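PDB 3GMF: protein-disulfide isomerase from Novosphingobium aromaticivorans, which probably acts as a thiol-disulfide oxidoreductase or isomerase of the thioredoxin superfamily, helping to form or rearrange disulfide bonds in other proteins. Local coordinates for residues A[104-107]-A[108-112]; A[111-114]-A[115-119]. One frame throughout, in Å; residues are numbered along the deposited sequence. Where two conformers were deposited one is given.

Both contacts are local and lie on one continuous run of chain, centred about 22 Å and 20 Å from the centre of the chain, so each closes a short turn and no distant segments are joined. Coming from the N terminus, contact 1 takes the chain off the end of helix 102-106, through a beta turn and into the linker that follows. Contact 2 begins where contact 1 ends, the two sharing Gly111 and Thr112, and starts helix 113-123. They overlap in sequence without nesting. Their centres are about 7 Å apart, and the side chain of Arg116 packs back against contact 1, tying the turn after helix 102-106 to the start of helix 113-123.

Contact 1: residues A[104-107]-A[108-112]; sequences QRQR and WFNGT
Trp108 folds its indole back under the last turn of helix 102-106, and Arg105 CA stands over the six-membered ring, 4.0 Å from its centroid, in a CH-pi contact. Arg105 CG lies over the same face, while its guanidinium, tilted 71° to the indole, reaches on to Ser100 and Leu97 carbonyls.

Trp108 N donates to Arg105 O at 3.0 Å, and a longer, weak bond from Phe109 N to Gln106 O closes the type I beta turn from Gln106 to Phe109. Asn110 ND2 also grips Gln106 O, at 2.9 Å and in the carbonyl plane on a lone pair; the amides of Gln106 and Asn110 lie side by side, their planes 14° apart. One water donates to both Arg107 O and Asn110 O, bridging the two carbonyls.

Among the charged groups, Arg107 bends its chain twice to bring NH2 to 2.9 Å from Gln104 O, which also accepts from Arg107 N. The same NH2 forms a salt bridge with Asp123, the acceptor of Trp108 NE1 as well.

Trp108 thus joins helix 102-106 to Ile120 of helix 113-123 and Phe124 just after it, and meets Ile63 of helix 62-73, while Phe109 rests on Pro62.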
# COMPACT_ATOMS: atom_id res chain seq x y z
N GLN A 104 -18.72 10.25 -13.60
CA GLN A 104 -17.28 10.10 -13.42
C GLN A 104 -16.96 8.71 -12.91
O GLN A 104 -16.05 8.05 -13.43
CB GLN A 104 -16.72 11.16 -12.49
CG GLN A 104 -16.81 12.56 -13.08
CD GLN A 104 -16.34 13.61 -12.13
OE1 GLN A 104 -16.90 13.79 -11.04
NE2 GLN A 104 -15.30 14.34 -12.54
N ARG A 105 -17.75 8.25 -11.95
CA ARG A 105 -17.52 6.93 -11.31
C ARG A 105 -17.65 5.79 -12.29
O ARG A 105 -16.93 4.79 -12.19
CB ARG A 105 -18.51 6.71 -10.18
CG ARG A 105 -18.29 7.61 -9.02
CD ARG A 105 -19.45 7.51 -8.03
NE ARG A 105 -19.34 8.62 -7.09
CZ ARG A 105 -18.47 8.70 -6.09
NH1 ARG A 105 -17.61 7.71 -5.86
NH2 ARG A 105 -18.45 9.80 -5.36
N GLN A 106 -18.54 5.95 -13.26
CA GLN A 106 -18.78 4.93 -14.30
C GLN A 106 -17.49 4.53 -15.01
O GLN A 106 -17.27 3.36 -15.37
CB GLN A 106 -19.81 5.44 -15.32
CG GLN A 106 -21.26 5.55 -14.80
CD GLN A 106 -21.93 4.20 -14.49
OE1 GLN A 106 -21.46 3.13 -14.89
NE2 GLN A 106 -23.06 4.27 -13.77
N ARG A 107 -16.65 5.52 -15.24
CA ARG A 107 -15.39 5.30 -15.96
C ARG A 107 -14.34 4.52 -15.15
O ARG A 107 -13.41 3.96 -15.72
CB ARG A 107 -14.81 6.64 -16.40
CG ARG A 107 -15.67 7.39 -17.42
CD ARG A 107 -15.68 8.90 -17.19
NE ARG A 107 -14.37 9.55 -17.22
CZ ARG A 107 -13.69 9.94 -16.13
NH1 ARG A 107 -12.50 10.53 -16.28
NH2 ARG A 107 -14.18 9.71 -14.91
N TRP A 108 -14.49 4.47 -13.82
CA TRP A 108 -13.51 3.74 -13.01
C TRP A 108 -13.75 2.24 -13.06
O TRP A 108 -12.86 1.46 -12.69
CB TRP A 108 -13.53 4.18 -11.54
CG TRP A 108 -13.47 5.69 -11.31
CD1 TRP A 108 -12.99 6.66 -12.15
CD2 TRP A 108 -13.86 6.35 -10.11
NE1 TRP A 108 -13.08 7.90 -11.56
CE2 TRP A 108 -13.61 7.74 -10.30
CE3 TRP A 108 -14.41 5.91 -8.89
CZ2 TRP A 108 -13.89 8.69 -9.31
CZ3 TRP A 108 -14.68 6.85 -7.91
CH2 TRP A 108 -14.43 8.23 -8.13
N PHE A 109 -14.95 1.83 -13.47
CA PHE A 109 -15.40 0.45 -13.20
C PHE A 109 -15.84 -0.29 -14.44
O PHE A 109 -16.43 -1.37 -14.35
CB PHE A 109 -16.57 0.40 -12.18
CG PHE A 109 -16.19 0.88 -10.82
CD1 PHE A 109 -15.35 0.14 -10.00
CD2 PHE A 109 -16.68 2.09 -10.35
CE1 PHE A 109 -14.99 0.60 -8.74
CE2 PHE A 109 -16.31 2.55 -9.12
CZ PHE A 109 -15.48 1.81 -8.30
N ASN A 110 -15.53 0.31 -15.59
CA ASN A 110 -15.99 -0.13 -16.90
C ASN A 110 -14.93 0.13 -17.94
O ASN A 110 -14.11 1.04 -17.79
CB ASN A 110 -17.28 0.60 -17.29
CG ASN A 110 -18.46 0.14 -16.49
OD1 ASN A 110 -18.86 -1.03 -16.57
ND2 ASN A 110 -19.02 1.04 -15.67
N GLY A 111 -14.94 -0.65 -19.02
CA GLY A 111 -13.90 -0.52 -20.04
C GLY A 111 -12.69 -1.37 -19.68
O GLY A 111 -12.70 -2.15 -18.73
N THR A 112 -11.63 -1.22 -20.47
CA THR A 112 -10.44 -2.04 -20.32
C THR A 112 -9.62 -1.48 -19.18
O THR A 112 -9.84 -0.34 -18.75
CB THR A 112 -9.57 -2.03 -21.59
OG1 THR A 112 -9.20 -0.68 -21.89
CG2 THR A 112 -10.31 -2.64 -22.78
O HOH W 1 -13.31 3.34 -18.31

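Contact 2: residues A[111-114]-A[115-119]; sequences GTFA and TRTRA
Arg116 reaches back past the start of its own helix to the carbonyl of Gly111, which NH1 meets at 2.8 Å with the acceptor close to the guanidinium plane and an N-H...O angle of 164°. A weak bond from NE reaches the same oxygen. With chi1 at 78°, CG sits between the backbone N and carbonyl carbon, and the bend at chi3 turns the guanidinium toward the linker. Arg116 N bonds Thr112 O in the first helical turn, so backbone and side chain of one residue hold successive carbonyls. An alanine in place of Arg116 would probably leave Gly111 O without its side-chain donors and the linker less firmly fixed to the helix.

The tight side is formed by Phe113 and Thr117. Thr117 N and OG1 reach Phe113 O from opposite faces of its carbonyl plane, OG1 at 2.8 Å. Phe113 swings CG anti to its backbone N (chi1 165°), placing its ring so that Thr117 OG1 lies over one face, 3.3 Å from CE1 and offset toward the rim.

The solvent side is looser and more polar. Thr112, the N-cap residue, and Thr115 share a hydrogen bond between their OG1 atoms at 3.0 Å. A water accepts from Thr112 N at 3.0 Å and also bonds Thr115 OG1, extending this polar link. Farther along, the exposed Arg118 folds back so that Ala114 O lies over one face of its guanidinium, while Arg118 N bonds that oxygen.

This is the first turn of helix 113-123, with Thr112 at its N-cap position. The Phe113 and Thr117 side packs on helix 62-73, through Phe113 on Leu69 and Thr117 on Thr66, and Phe113 also meets Glu147 and Ala150 of helix 147-164.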
# COMPACT_ATOMS: atom_id res chain seq x y z
N GLY A 111 -14.94 -0.65 -19.02
CA GLY A 111 -13.90 -0.52 -20.04
C GLY A 111 -12.69 -1.37 -19.68
O GLY A 111 -12.70 -2.15 -18.73
N THR A 112 -11.63 -1.22 -20.47
CA THR A 112 -10.44 -2.04 -20.32
C THR A 112 -9.62 -1.48 -19.18
O THR A 112 -9.84 -0.34 -18.75
CB THR A 112 -9.57 -2.03 -21.59
OG1 THR A 112 -9.20 -0.68 -21.89
CG2 THR A 112 -10.31 -2.64 -22.78
N PHE A 113 -8.66 -2.28 -18.72
CA PHE A 113 -7.72 -1.85 -17.70
C PHE A 113 -7.07 -0.49 -18.04
O PHE A 113 -7.04 0.40 -17.20
CB PHE A 113 -6.65 -2.92 -17.47
CG PHE A 113 -5.46 -2.43 -16.71
CD1 PHE A 113 -5.50 -2.31 -15.33
CD2 PHE A 113 -4.31 -2.04 -17.39
CE1 PHE A 113 -4.38 -1.82 -14.64
CE2 PHE A 113 -3.20 -1.55 -16.71
CZ PHE A 113 -3.24 -1.45 -15.34
N ALA A 114 -6.58 -0.33 -19.27
CA ALA A 114 -5.92 0.92 -19.68
C ALA A 114 -6.83 2.16 -19.60
O ALA A 114 -6.43 3.19 -19.06
CB ALA A 114 -5.30 0.79 -21.08
N THR A 115 -8.04 2.03 -20.13
CA THR A 115 -9.00 3.13 -20.19
C THR A 115 -9.36 3.59 -18.77
O THR A 115 -9.30 4.78 -18.49
CB THR A 115 -10.26 2.73 -20.98
OG1 THR A 115 -9.87 2.21 -22.26
CG2 THR A 115 -11.18 3.94 -21.18
N ARG A 116 -9.69 2.67 -17.89
CA ARG A 116 -10.09 3.02 -16.55
C ARG A 116 -8.93 3.58 -15.72
O ARG A 116 -9.13 4.48 -14.97
CB ARG A 116 -10.82 1.87 -15.88
CG ARG A 116 -9.99 0.76 -15.37
CD ARG A 116 -10.82 -0.34 -14.74
NE ARG A 116 -11.74 -1.03 -15.63
CZ ARG A 116 -12.68 -1.85 -15.22
NH1 ARG A 116 -13.46 -2.42 -16.07
NH2 ARG A 116 -12.87 -2.07 -13.95
N THR A 117 -7.73 3.05 -15.89
CA THR A 117 -6.56 3.50 -15.14
C THR A 117 -6.20 4.95 -15.51
O THR A 117 -5.89 5.76 -14.63
CB THR A 117 -5.36 2.53 -15.35
OG1 THR A 117 -5.73 1.22 -14.86
CG2 THR A 117 -4.13 2.98 -14.60
N ARG A 118 -6.30 5.25 -16.80
CA ARG A 118 -6.07 6.60 -17.30
C ARG A 118 -7.13 7.58 -16.77
O ARG A 118 -6.77 8.69 -16.38
CB ARG A 118 -6.02 6.61 -18.82
CG ARG A 118 -4.66 6.17 -19.38
CD ARG A 118 -4.54 6.53 -20.87
NE ARG A 118 -4.99 5.44 -21.74
CZ ARG A 118 -6.18 5.37 -22.33
NH1 ARG A 118 -6.48 4.33 -23.10
NH2 ARG A 118 -7.08 6.34 -22.16
N ALA A 119 -8.40 7.15 -16.74
CA ALA A 119 -9.51 7.98 -16.23
C ALA A 119 -9.32 8.30 -14.76
O ALA A 119 -9.50 9.45 -14.31
CB ALA A 119 -10.85 7.27 -16.44
O HOH W 2 -12.27 0.60 -22.83